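Local coordinates for protein endo-1,4-b-d-mannanase (Trichoderma reesei, PDB 1QNR) that probably hydrolyses the internal beta-1,4 linkages of mannan backbones, as an endo-acting family 5 glycoside hydrolase with a TIM-barrel catalytic domain, at residues S48-V53 / N338-I343; V111-D116 / T133-T138; P170-N173 / D178-V181; Y323-N328 / Q333-N338. All blocks are in the same frame, centred on the assembly; numbering follows the deposited sequence. Where two conformers were deposited one is given.

Contact 1 (S48-V53 / N338-I343)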
# COMPACT_ATOMS: atom_id res chain seq x y z
N SER A 48 -16.41 -3.37 -11.46
CA SER A 48 -17.04 -3.01 -10.19
C SER A 48 -16.97 -1.51 -9.91
O SER A 48 -17.66 -1.04 -8.98
CB SER A 48 -16.25 -3.75 -9.05
OG SER A 48 -16.42 -5.16 -9.10
N GLY A 49 -16.19 -0.76 -10.66
CA GLY A 49 -16.10 0.70 -10.46
C GLY A 49 -14.95 1.19 -9.60
O GLY A 49 -14.93 2.38 -9.27
N LEU A 50 -14.06 0.26 -9.19
CA LEU A 50 -12.90 0.65 -8.40
C LEU A 50 -11.85 1.23 -9.35
O LEU A 50 -11.68 0.76 -10.51
CB LEU A 50 -12.36 -0.61 -7.67
CG LEU A 50 -13.35 -1.22 -6.65
CD1 LEU A 50 -12.73 -2.49 -6.05
CD2 LEU A 50 -13.74 -0.25 -5.54
N LYS A 51 -11.08 2.18 -8.82
CA LYS A 51 -10.14 2.91 -9.74
C LYS A 51 -8.69 2.65 -9.40
O LYS A 51 -7.76 2.94 -10.25
CB LYS A 51 -10.37 4.45 -9.61
CG LYS A 51 -11.68 4.87 -10.36
CD LYS A 51 -11.77 6.44 -10.32
CE LYS A 51 -13.01 6.85 -11.16
NZ LYS A 51 -13.16 8.39 -11.19
N VAL A 52 -8.35 2.12 -8.22
CA VAL A 52 -6.96 2.00 -7.71
C VAL A 52 -6.77 0.63 -7.04
O VAL A 52 -7.68 0.18 -6.30
CB VAL A 52 -6.66 3.13 -6.68
CG1 VAL A 52 -5.14 3.09 -6.33
CG2 VAL A 52 -6.99 4.53 -7.22
N VAL A 53 -5.64 -0.01 -7.32
CA VAL A 53 -5.30 -1.32 -6.75
C VAL A 53 -3.92 -1.19 -6.08
O VAL A 53 -2.97 -0.65 -6.68
CB VAL A 53 -5.23 -2.46 -7.83
CG1 VAL A 53 -5.08 -3.84 -7.14
CG2 VAL A 53 -6.48 -2.45 -8.67
N ASN A 338 -22.45 -1.34 -3.43
CA ASN A 338 -23.26 -0.28 -2.77
C ASN A 338 -22.39 0.91 -2.46
O ASN A 338 -22.88 2.08 -2.50
CB ASN A 338 -23.96 -0.74 -1.49
CG ASN A 338 -25.09 -1.78 -1.67
OD1 ASN A 338 -25.53 -2.43 -0.65
ND2 ASN A 338 -25.41 -2.04 -2.91
N HIS A 339 -21.09 0.74 -2.13
CA HIS A 339 -20.23 1.88 -1.81
C HIS A 339 -19.86 2.66 -3.04
O HIS A 339 -20.01 3.93 -3.06
CB HIS A 339 -18.94 1.32 -1.14
CG HIS A 339 -18.01 2.40 -0.67
ND1 HIS A 339 -18.43 3.57 0.01
CD2 HIS A 339 -16.65 2.49 -0.74
CE1 HIS A 339 -17.36 4.29 0.32
NE2 HIS A 339 -16.23 3.66 -0.10
N VAL A 340 -19.51 2.00 -4.16
CA VAL A 340 -19.31 2.71 -5.44
C VAL A 340 -20.59 3.47 -5.85
O VAL A 340 -20.48 4.63 -6.31
CB VAL A 340 -18.86 1.72 -6.55
CG1 VAL A 340 -18.85 2.38 -7.96
CG2 VAL A 340 -17.44 1.20 -6.18
N ASP A 341 -21.77 2.89 -5.61
CA ASP A 341 -23.01 3.62 -6.00
C ASP A 341 -23.19 4.86 -5.15
O ASP A 341 -23.68 5.89 -5.68
CB ASP A 341 -24.20 2.65 -5.93
CG ASP A 341 -24.31 1.63 -7.05
OD1 ASP A 341 -23.61 1.70 -8.09
OD2 ASP A 341 -25.13 0.71 -6.77
N ALA A 342 -22.77 4.85 -3.88
CA ALA A 342 -22.96 6.04 -3.02
C ALA A 342 -21.96 7.12 -3.37
O ALA A 342 -22.23 8.33 -3.17
CB ALA A 342 -22.76 5.64 -1.55
N ILE A 343 -20.74 6.75 -3.86
CA ILE A 343 -19.77 7.75 -4.28
C ILE A 343 -20.24 8.47 -5.54
O ILE A 343 -20.08 9.69 -5.65
CB ILE A 343 -18.40 7.02 -4.55
CG1 ILE A 343 -17.84 6.52 -3.22
CG2 ILE A 343 -17.41 7.92 -5.29
CD1 ILE A 343 -16.67 5.52 -3.39
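Val340, on the C-terminal helix, presses both of its methyls against the turn at Ser48 and Gly49, and nearly all the touching on the helix side is its own. CG2 lies 3.6 Å from Ser48 O, while CG1, anti to the backbone N (chi1 171°), reaches over to Gly49 CA at 4.1 Å. Gly49 suits this spot twice over. Its positive phi closes a Schellman motif at the end of helix 35-47, and a beta carbon here would fall only 2.6 Å from Val340 CG1. In the TIM barrel this turn joins the first barrel helix to the second strand, 52-54, so the contact packs the closing helix of the barrel, 330-343, against it, where the two ends of the barrel wall meet. Leu50 comes in at a slant, CD2 to Val340 CG2 at 4.0 Å, and its buried side chain also rests on Ala22 and Thr24 of the neighbouring strand. With an alanine in place of Val340 both methyls go, which would probably open a gap over Gly49 and leave Leu50 CD2 without its mate. The hydroxyl of Ser48 is occupied elsewhere, bonded to His44 O and Trp332 NE1.

Contact 2 (V111-D116 / T133-T138). With BMA (beta-D-mannopyranose), chain B; NAG (2-acetamido-2-deoxy-beta-D-glucopyranose), chain F.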
# COMPACT_ATOMS: atom_id res chain seq x y z
N VAL A 111 9.22 -2.46 0.11
CA VAL A 111 9.72 -3.44 1.12
C VAL A 111 8.56 -3.66 2.11
O VAL A 111 7.68 -2.80 2.30
CB VAL A 111 10.99 -2.90 1.85
CG1 VAL A 111 10.70 -1.66 2.69
CG2 VAL A 111 11.70 -4.00 2.67
N ASN A 112 8.61 -4.82 2.79
CA ASN A 112 7.62 -5.11 3.87
C ASN A 112 8.28 -4.87 5.25
O ASN A 112 9.44 -5.31 5.45
CB ASN A 112 7.21 -6.58 3.79
CG ASN A 112 5.85 -6.83 4.47
OD1 ASN A 112 5.24 -5.97 5.11
ND2 ASN A 112 5.31 -8.04 4.27
N ASN A 113 7.52 -4.24 6.18
CA ASN A 113 8.02 -4.21 7.57
C ASN A 113 8.06 -5.64 8.11
O ASN A 113 8.99 -6.03 8.85
CB ASN A 113 7.08 -3.36 8.44
CG ASN A 113 7.62 -3.19 9.86
OD1 ASN A 113 8.60 -2.44 10.03
ND2 ASN A 113 7.01 -3.79 10.88
N TRP A 114 7.07 -6.43 7.74
CA TRP A 114 6.91 -7.80 8.25
C TRP A 114 7.60 -8.85 7.41
O TRP A 114 8.06 -8.55 6.28
CB TRP A 114 5.37 -8.12 8.34
CG TRP A 114 4.63 -7.04 9.07
CD1 TRP A 114 3.76 -6.11 8.51
CD2 TRP A 114 4.71 -6.70 10.46
NE1 TRP A 114 3.31 -5.22 9.46
CE2 TRP A 114 3.88 -5.56 10.67
CE3 TRP A 114 5.48 -7.16 11.55
CZ2 TRP A 114 3.72 -4.96 11.93
CZ3 TRP A 114 5.31 -6.58 12.80
CH2 TRP A 114 4.45 -5.47 12.98
N SER A 115 7.74 -10.09 7.92
CA SER A 115 8.57 -11.10 7.26
C SER A 115 7.93 -11.85 6.10
O SER A 115 8.57 -12.63 5.42
CB SER A 115 9.15 -12.08 8.35
OG SER A 115 9.95 -11.26 9.18
N ASP A 116 6.65 -11.51 5.79
CA ASP A 116 6.00 -12.11 4.65
C ASP A 116 6.68 -11.66 3.36
O ASP A 116 6.77 -10.42 3.14
CB ASP A 116 4.48 -11.79 4.62
CG ASP A 116 3.85 -12.08 6.02
OD1 ASP A 116 3.77 -13.25 6.44
OD2 ASP A 116 3.48 -11.15 6.74
N THR A 133 17.68 -1.24 13.77
CA THR A 133 18.90 -0.61 13.18
C THR A 133 18.86 -0.68 11.66
O THR A 133 19.69 0.00 11.00
CB THR A 133 20.21 -1.25 13.68
OG1 THR A 133 20.34 -2.57 13.22
CG2 THR A 133 20.23 -1.22 15.22
N TRP A 134 17.92 -1.40 11.03
CA TRP A 134 17.82 -1.51 9.57
C TRP A 134 17.83 -0.15 8.88
O TRP A 134 18.51 0.06 7.84
CB TRP A 134 16.51 -2.26 9.18
CG TRP A 134 16.34 -2.39 7.65
CD1 TRP A 134 16.84 -3.36 6.86
CD2 TRP A 134 15.49 -1.58 6.80
NE1 TRP A 134 16.50 -3.14 5.50
CE2 TRP A 134 15.62 -2.10 5.48
CE3 TRP A 134 14.68 -0.47 7.04
CZ2 TRP A 134 14.96 -1.48 4.39
CZ3 TRP A 134 13.99 0.08 5.94
CH2 TRP A 134 14.11 -0.42 4.64
N TYR A 135 17.11 0.82 9.45
CA TYR A 135 16.96 2.16 8.87
C TYR A 135 18.29 2.88 8.68
O TYR A 135 18.34 3.79 7.80
CB TYR A 135 16.01 3.03 9.73
CG TYR A 135 14.57 2.47 9.70
CD1 TYR A 135 13.69 2.72 8.64
CD2 TYR A 135 14.12 1.64 10.75
CE1 TYR A 135 12.42 2.15 8.60
CE2 TYR A 135 12.83 1.07 10.73
CZ TYR A 135 12.00 1.35 9.65
OH TYR A 135 10.72 0.79 9.56
N THR A 136 19.31 2.55 9.49
CA THR A 136 20.61 3.27 9.38
C THR A 136 21.72 2.28 9.10
O THR A 136 22.93 2.63 9.28
CB THR A 136 20.89 4.01 10.72
OG1 THR A 136 20.81 3.15 11.87
CG2 THR A 136 19.93 5.16 10.89
N ASN A 137 21.43 1.06 8.64
CA ASN A 137 22.44 0.04 8.26
C ASN A 137 22.93 0.34 6.84
O ASN A 137 22.12 0.27 5.88
CB ASN A 137 21.81 -1.36 8.40
CG ASN A 137 22.67 -2.53 8.00
OD1 ASN A 137 23.40 -2.46 6.99
ND2 ASN A 137 22.56 -3.64 8.74
N THR A 138 24.22 0.79 6.70
CA THR A 138 24.62 1.25 5.36
C THR A 138 24.53 0.19 4.25
O THR A 138 24.05 0.51 3.15
CB THR A 138 26.11 1.77 5.40
OG1 THR A 138 26.17 2.79 6.46
CG2 THR A 138 26.48 2.32 4.04
C1 BMA B . 0.78 -6.84 13.17
C2 BMA B . 1.04 -8.09 12.29
C3 BMA B . 1.03 -7.71 10.81
C4 BMA B . -0.21 -6.88 10.48
C5 BMA B . -0.42 -5.70 11.43
C6 BMA B . -1.86 -5.09 11.29
O2 BMA B . 0.03 -9.08 12.52
O3 BMA B . 1.12 -8.81 9.95
O4 BMA B . -0.08 -6.44 9.12
O5 BMA B . -0.50 -6.22 12.81
O6 BMA B . -1.73 -3.93 12.13
C1 NAG F . 18.69 -3.71 18.38
C2 NAG F . 18.26 -3.99 19.80
C3 NAG F . 18.39 -2.66 20.51
C4 NAG F . 19.86 -2.25 20.35
C5 NAG F . 20.22 -2.03 18.84
C6 NAG F . 21.66 -1.59 18.70
C7 NAG F . 16.61 -5.77 20.35
C8 NAG F . 15.17 -6.16 20.32
N2 NAG F . 16.91 -4.60 19.73
O3 NAG F . 18.11 -2.91 21.90
O4 NAG F . 20.16 -1.04 21.04
O5 NAG F . 20.05 -3.31 18.23
O6 NAG F . 22.52 -2.55 19.24
O7 NAG F . 17.42 -6.43 20.88
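Val111 and Trp134 form the close-packed half of this contact: CG1 of the valine meets CH2 at the far end of the indole at 4.1 Å, the two side chains running antiparallel past one another. Trp134 can stretch that far because its CG stands anti to the backbone N (chi1 179°). Tyr123 of helix 119-127 packs edge-to-face on the same indole. Asn113 and Tyr135 meet more loosely and without a hydrogen bond between them, OD1 and OH being 3.9 Å apart, since each polar end is spent on Arg171: Asn113 OD1 accepts from its N, and Tyr135 OH bonds to its O. These loops follow strand 105-109 and precede helix 138-155, at the C-terminal end of the barrel strands, where family 5 enzymes hold their substrate cleft. Trp114 belongs to that surface. A mannose (BMA) lies over one face of its indole, C3 at 3.6 Å from CE2, while Asn113 ND2 sits 3.4 Å above the centre of the opposite face. Within the same loop, Asn112 ND2 holds the turn by a straight bond to Asp116 O (3.0 Å, 165°), in the carbonyl plane. The outer margin is far looser and solvent-facing: Thr133 CG2 merely brushes O5 of an N-acetylglucosamine at 3.7 Å, in a glycan beside Asn130.

Contact 3 (P170-N173 / D178-V181). With BMA (beta-D-mannopyranose), chain C.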
# COMPACT_ATOMS: atom_id res chain seq x y z
N PRO A 170 5.80 0.46 7.74
CA PRO A 170 7.08 0.64 8.45
C PRO A 170 6.84 0.97 9.93
O PRO A 170 6.01 1.84 10.26
CB PRO A 170 7.73 1.83 7.73
CG PRO A 170 6.62 2.50 6.98
CD PRO A 170 5.63 1.41 6.60
N ARG A 171 7.60 0.30 10.81
CA ARG A 171 7.60 0.58 12.25
C ARG A 171 9.04 0.58 12.74
O ARG A 171 9.93 -0.03 12.11
CB ARG A 171 6.84 -0.47 13.09
CG ARG A 171 5.32 -0.58 12.76
CD ARG A 171 4.77 -1.63 13.76
NE ARG A 171 3.32 -1.78 13.62
CZ ARG A 171 2.56 -2.49 14.49
NH1 ARG A 171 3.14 -3.11 15.52
NH2 ARG A 171 1.26 -2.56 14.24
N CYS A 172 9.25 1.19 13.91
CA CYS A 172 10.59 1.12 14.55
C CYS A 172 10.25 0.93 16.04
O CYS A 172 10.07 1.97 16.74
CB CYS A 172 11.44 2.33 14.15
SG CYS A 172 13.25 2.21 14.58
N ASN A 173 10.01 -0.32 16.44
CA ASN A 173 9.44 -0.52 17.81
C ASN A 173 10.35 0.06 18.92
O ASN A 173 11.49 -0.33 19.00
CB ASN A 173 9.26 -2.04 17.99
CG ASN A 173 8.69 -2.36 19.37
OD1 ASN A 173 9.51 -2.73 20.24
ND2 ASN A 173 7.41 -2.24 19.57
N ASP A 178 12.04 10.12 15.37
CA ASP A 178 12.87 10.83 14.37
C ASP A 178 13.60 9.82 13.48
O ASP A 178 14.10 10.24 12.40
CB ASP A 178 13.92 11.73 15.09
CG ASP A 178 14.63 12.66 14.12
OD1 ASP A 178 13.96 13.43 13.43
OD2 ASP A 178 15.89 12.59 14.13
N VAL A 179 13.78 8.55 13.87
CA VAL A 179 14.49 7.63 12.95
C VAL A 179 13.65 7.45 11.67
O VAL A 179 14.24 7.66 10.57
CB VAL A 179 14.69 6.28 13.61
CG1 VAL A 179 15.31 5.19 12.72
CG2 VAL A 179 15.55 6.38 14.91
N ILE A 180 12.37 7.17 11.77
CA ILE A 180 11.56 7.09 10.52
C ILE A 180 11.37 8.43 9.91
O ILE A 180 11.38 8.53 8.64
CB ILE A 180 10.20 6.34 10.78
CG1 ILE A 180 10.54 4.84 10.89
CG2 ILE A 180 9.20 6.68 9.64
CD1 ILE A 180 9.39 3.92 11.36
N VAL A 181 11.34 9.59 10.63
CA VAL A 181 11.24 10.90 9.91
C VAL A 181 12.46 11.09 9.03
O VAL A 181 12.32 11.47 7.84
CB VAL A 181 11.08 12.05 10.91
CG1 VAL A 181 11.16 13.38 10.15
CG2 VAL A 181 9.73 12.01 11.66
C1 BMA C . 0.48 -5.67 18.34
C2 BMA C . -0.23 -4.87 17.23
C3 BMA C . -0.47 -5.72 15.96
C4 BMA C . 0.85 -6.37 15.52
C5 BMA C . 1.49 -7.16 16.71
C6 BMA C . 2.70 -8.00 16.39
O1 BMA C . 0.79 -4.80 19.43
O2 BMA C . 0.56 -3.72 16.89
O3 BMA C . -0.88 -4.79 14.93
O4 BMA C . 0.68 -7.31 14.49
O5 BMA C . 1.75 -6.15 17.76
O6 BMA C . 3.95 -7.32 16.25
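A buried, apolar contact ties the loop after strand 161-165 to the first turn of helix 178-194, with Ile180 packed against Arg171 and Cys172. The methyl CD1 of Ile180 lies 3.6 Å from Arg171 C, over the peptide that joins the two loop residues, and 3.8 Å from Cys172 CB. Isoleucine suits the task: its longer CG1 arm runs out straight (chi2 171°) to carry the methyl there, while the CG2 branch stays by the helix. Cys172 SG adds a touch to Val179 CG1 at 4.1 Å, and its disulfide to Cys175 closes the short turn leading into the helix. Arg171 turns its side chain the other way, extended from CG to NE, toward the mannose (BMA) of chain C. Its guanidinium meets the sugar edge-on, with O2 in the guanidinium plane. NH1 and NH2 each donate to that O2 at 3.0 Å, and NH2 also to O3 at 3.2 Å; all three bonds are bent, near 140°. Glu205 makes a salt bridge to NH2. Were a leucine to stand at Arg171, the mannose would probably lose three hydrogen bonds and Glu205 its charge partner. Pro170 completes an Asn-Glu-Pro sequence characteristic of family 5, whose glutamate is as a rule the acid/base. Around the contact, Tyr135 covers Pro170 and Val179, while helix 226-230 meets Ile180 through Asn229.

Contact 4 (Y323-N328 / Q333-N338). With NAG (2-acetamido-2-deoxy-beta-D-glucopyranose), chain I.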
# COMPACT_ATOMS: atom_id res chain seq x y z
N TYR A 323 -10.14 -11.61 6.08
CA TYR A 323 -10.66 -10.31 5.67
C TYR A 323 -10.96 -10.29 4.19
O TYR A 323 -11.39 -9.22 3.64
CB TYR A 323 -9.48 -9.31 5.95
CG TYR A 323 -9.14 -9.13 7.43
CD1 TYR A 323 -10.04 -8.54 8.31
CD2 TYR A 323 -7.88 -9.50 7.86
CE1 TYR A 323 -9.70 -8.31 9.68
CE2 TYR A 323 -7.51 -9.24 9.21
CZ TYR A 323 -8.45 -8.70 10.06
OH TYR A 323 -8.06 -8.46 11.39
N THR A 324 -10.79 -11.37 3.45
CA THR A 324 -11.09 -11.35 2.00
C THR A 324 -12.56 -11.12 1.71
O THR A 324 -13.50 -11.70 2.33
CB THR A 324 -10.63 -12.71 1.42
OG1 THR A 324 -9.21 -12.80 1.46
CG2 THR A 324 -11.14 -12.88 -0.02
N VAL A 325 -12.83 -10.18 0.75
CA VAL A 325 -14.17 -9.91 0.21
C VAL A 325 -14.14 -10.51 -1.18
O VAL A 325 -13.43 -10.04 -2.09
CB VAL A 325 -14.49 -8.40 0.19
CG1 VAL A 325 -15.87 -8.18 -0.49
CG2 VAL A 325 -14.43 -7.77 1.59
N TRP A 326 -14.82 -11.65 -1.40
CA TRP A 326 -14.77 -12.38 -2.67
C TRP A 326 -15.61 -11.71 -3.75
O TRP A 326 -16.79 -11.33 -3.48
CB TRP A 326 -15.29 -13.82 -2.47
CG TRP A 326 -14.39 -14.69 -1.58
CD1 TRP A 326 -14.60 -14.97 -0.22
CD2 TRP A 326 -13.17 -15.33 -2.00
NE1 TRP A 326 -13.52 -15.72 0.19
CE2 TRP A 326 -12.65 -15.94 -0.85
CE3 TRP A 326 -12.43 -15.40 -3.18
CZ2 TRP A 326 -11.46 -16.67 -0.89
CZ3 TRP A 326 -11.22 -16.10 -3.22
CH2 TRP A 326 -10.75 -16.76 -2.04
N TYR A 327 -15.06 -11.57 -4.97
CA TYR A 327 -15.86 -10.91 -6.05
C TYR A 327 -17.20 -11.65 -6.25
O TYR A 327 -17.32 -12.90 -6.23
CB TYR A 327 -15.07 -11.05 -7.36
CG TYR A 327 -15.80 -10.50 -8.59
CD1 TYR A 327 -16.25 -9.17 -8.66
CD2 TYR A 327 -16.08 -11.40 -9.64
CE1 TYR A 327 -16.94 -8.75 -9.77
CE2 TYR A 327 -16.82 -10.95 -10.72
CZ TYR A 327 -17.19 -9.63 -10.78
OH TYR A 327 -17.89 -9.20 -11.90
N ASN A 328 -18.27 -10.85 -6.43
CA ASN A 328 -19.62 -11.33 -6.74
C ASN A 328 -20.35 -11.92 -5.54
O ASN A 328 -21.53 -12.36 -5.69
CB ASN A 328 -19.64 -12.38 -7.89
CG ASN A 328 -20.26 -11.78 -9.09
OD1 ASN A 328 -20.59 -10.63 -9.29
ND2 ASN A 328 -20.47 -12.68 -10.12
N GLN A 333 -21.48 -7.18 -2.72
CA GLN A 333 -22.62 -6.26 -2.95
C GLN A 333 -22.59 -5.19 -1.86
O GLN A 333 -22.79 -4.00 -2.19
CB GLN A 333 -23.96 -7.05 -2.93
CG GLN A 333 -25.38 -6.48 -2.81
CD GLN A 333 -26.66 -7.18 -2.46
OE1 GLN A 333 -27.87 -6.68 -2.44
NE2 GLN A 333 -26.78 -8.47 -2.02
N CYS A 334 -22.45 -5.57 -0.62
CA CYS A 334 -22.51 -4.64 0.51
C CYS A 334 -21.37 -3.59 0.60
O CYS A 334 -21.63 -2.40 0.84
CB CYS A 334 -22.51 -5.41 1.82
SG CYS A 334 -22.55 -4.42 3.33
N LEU A 335 -20.14 -4.07 0.35
CA LEU A 335 -18.95 -3.23 0.59
C LEU A 335 -18.27 -2.71 -0.64
O LEU A 335 -17.31 -1.91 -0.56
CB LEU A 335 -17.93 -4.12 1.40
CG LEU A 335 -18.42 -4.45 2.82
CD1 LEU A 335 -17.45 -5.41 3.53
CD2 LEU A 335 -18.68 -3.19 3.67
N VAL A 336 -18.66 -3.18 -1.85
CA VAL A 336 -18.12 -2.74 -3.12
C VAL A 336 -19.22 -2.09 -3.98
O VAL A 336 -19.17 -0.86 -4.13
CB VAL A 336 -17.38 -3.89 -3.89
CG1 VAL A 336 -16.68 -3.29 -5.11
CG2 VAL A 336 -16.38 -4.56 -2.96
N LYS A 337 -20.16 -2.86 -4.53
CA LYS A 337 -21.17 -2.21 -5.42
C LYS A 337 -21.95 -1.17 -4.63
O LYS A 337 -22.06 -0.07 -5.27
CB LYS A 337 -22.08 -3.33 -5.97
CG LYS A 337 -23.10 -2.73 -6.95
CD LYS A 337 -23.95 -3.69 -7.74
CE LYS A 337 -25.38 -3.12 -7.89
NZ LYS A 337 -25.39 -1.88 -8.71
N ASN A 338 -22.45 -1.34 -3.43
CA ASN A 338 -23.26 -0.28 -2.77
C ASN A 338 -22.39 0.91 -2.46
O ASN A 338 -22.88 2.08 -2.50
CB ASN A 338 -23.96 -0.74 -1.49
CG ASN A 338 -25.09 -1.78 -1.67
OD1 ASN A 338 -25.53 -2.43 -0.65
ND2 ASN A 338 -25.41 -2.04 -2.91
C1 NAG I . -21.02 -12.54 -11.63
C2 NAG I . -20.57 -13.59 -12.63
C3 NAG I . -21.30 -13.38 -13.93
C4 NAG I . -22.80 -13.26 -13.60
C5 NAG I . -23.19 -12.27 -12.51
C6 NAG I . -24.64 -12.45 -12.08
C7 NAG I . -18.32 -14.53 -12.39
C8 NAG I . -16.84 -14.30 -12.53
N2 NAG I . -19.08 -13.48 -12.79
O3 NAG I . -21.00 -14.62 -14.64
O4 NAG I . -23.51 -12.83 -14.80
O5 NAG I . -22.44 -12.56 -11.31
O6 NAG I . -25.01 -11.32 -11.34
O7 NAG I . -18.73 -15.51 -11.96
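Strand 325-326, a short strand paired with the last long barrel strand, turns back into the C-terminal helix 330-343, and Val325 meets Leu335 and Val336 across the connection. Val325 is a branched, buried residue whose two methyls divide the work: CG2 touches Leu335 CD1 at 4.3 Å and CG1 touches Val336 CG2 at 4.4 Å. Its CG1 stands anti to the backbone N (chi1 176°), which leaves the pair of methyls spread toward the helix. Leu335 and Val336 flank Val325 from neighbouring helix positions, in a part of the helix that widens into a pi-type turn, where Asn338 N bonds to Gln333 O at 3.0 Å. Leu335 O, in that turn, is met by Gln291 NE2. Phe305 of strand 300-309 lies against both Val325 and Val336, so the valines join a wider hydrophobic layer between barrel wall and helix. The end of the strand leads out to the surface. Asn328 carries an N-linked N-acetylglucosamine, ND2 bound covalently to C1, at an Asn-Ser-Ser sequon. The preceding Tyr327 ring is stacked on His44 and meets Trp332 edge-to-face, and the sugar's acetyl methyl C8 comes to its edge, 3.8 Å from CE2 and in the ring plane. No hydrogen bond crosses between strand and helix. Contacts of 4 Å and more between methyl groups imply that shape and burial of apolar surface hold the two together, while the polar glycan is kept on the outside.

How the contacts relate
Contact 1 opens early, just after the first barrel helix, and closes almost at the C terminus, so its loop of 284 residues encloses the other three. Within it contact 2 closes first, then contact 3, then contact 4, one after another with no crossing. Contacts 2 and 3 lie side by side, about 10 Å between centres, and meet through Arg171; both shape loops at the C-terminal end of the barrel strands, beside the mannose residues. Contacts 1 and 4 share Asn338 and helix 330-343 and touch where Val336 CG1 packs on Ser48 CB. That pair lies on the opposite side of the chain's centre from the other, some 33 to 34 Å away between centres.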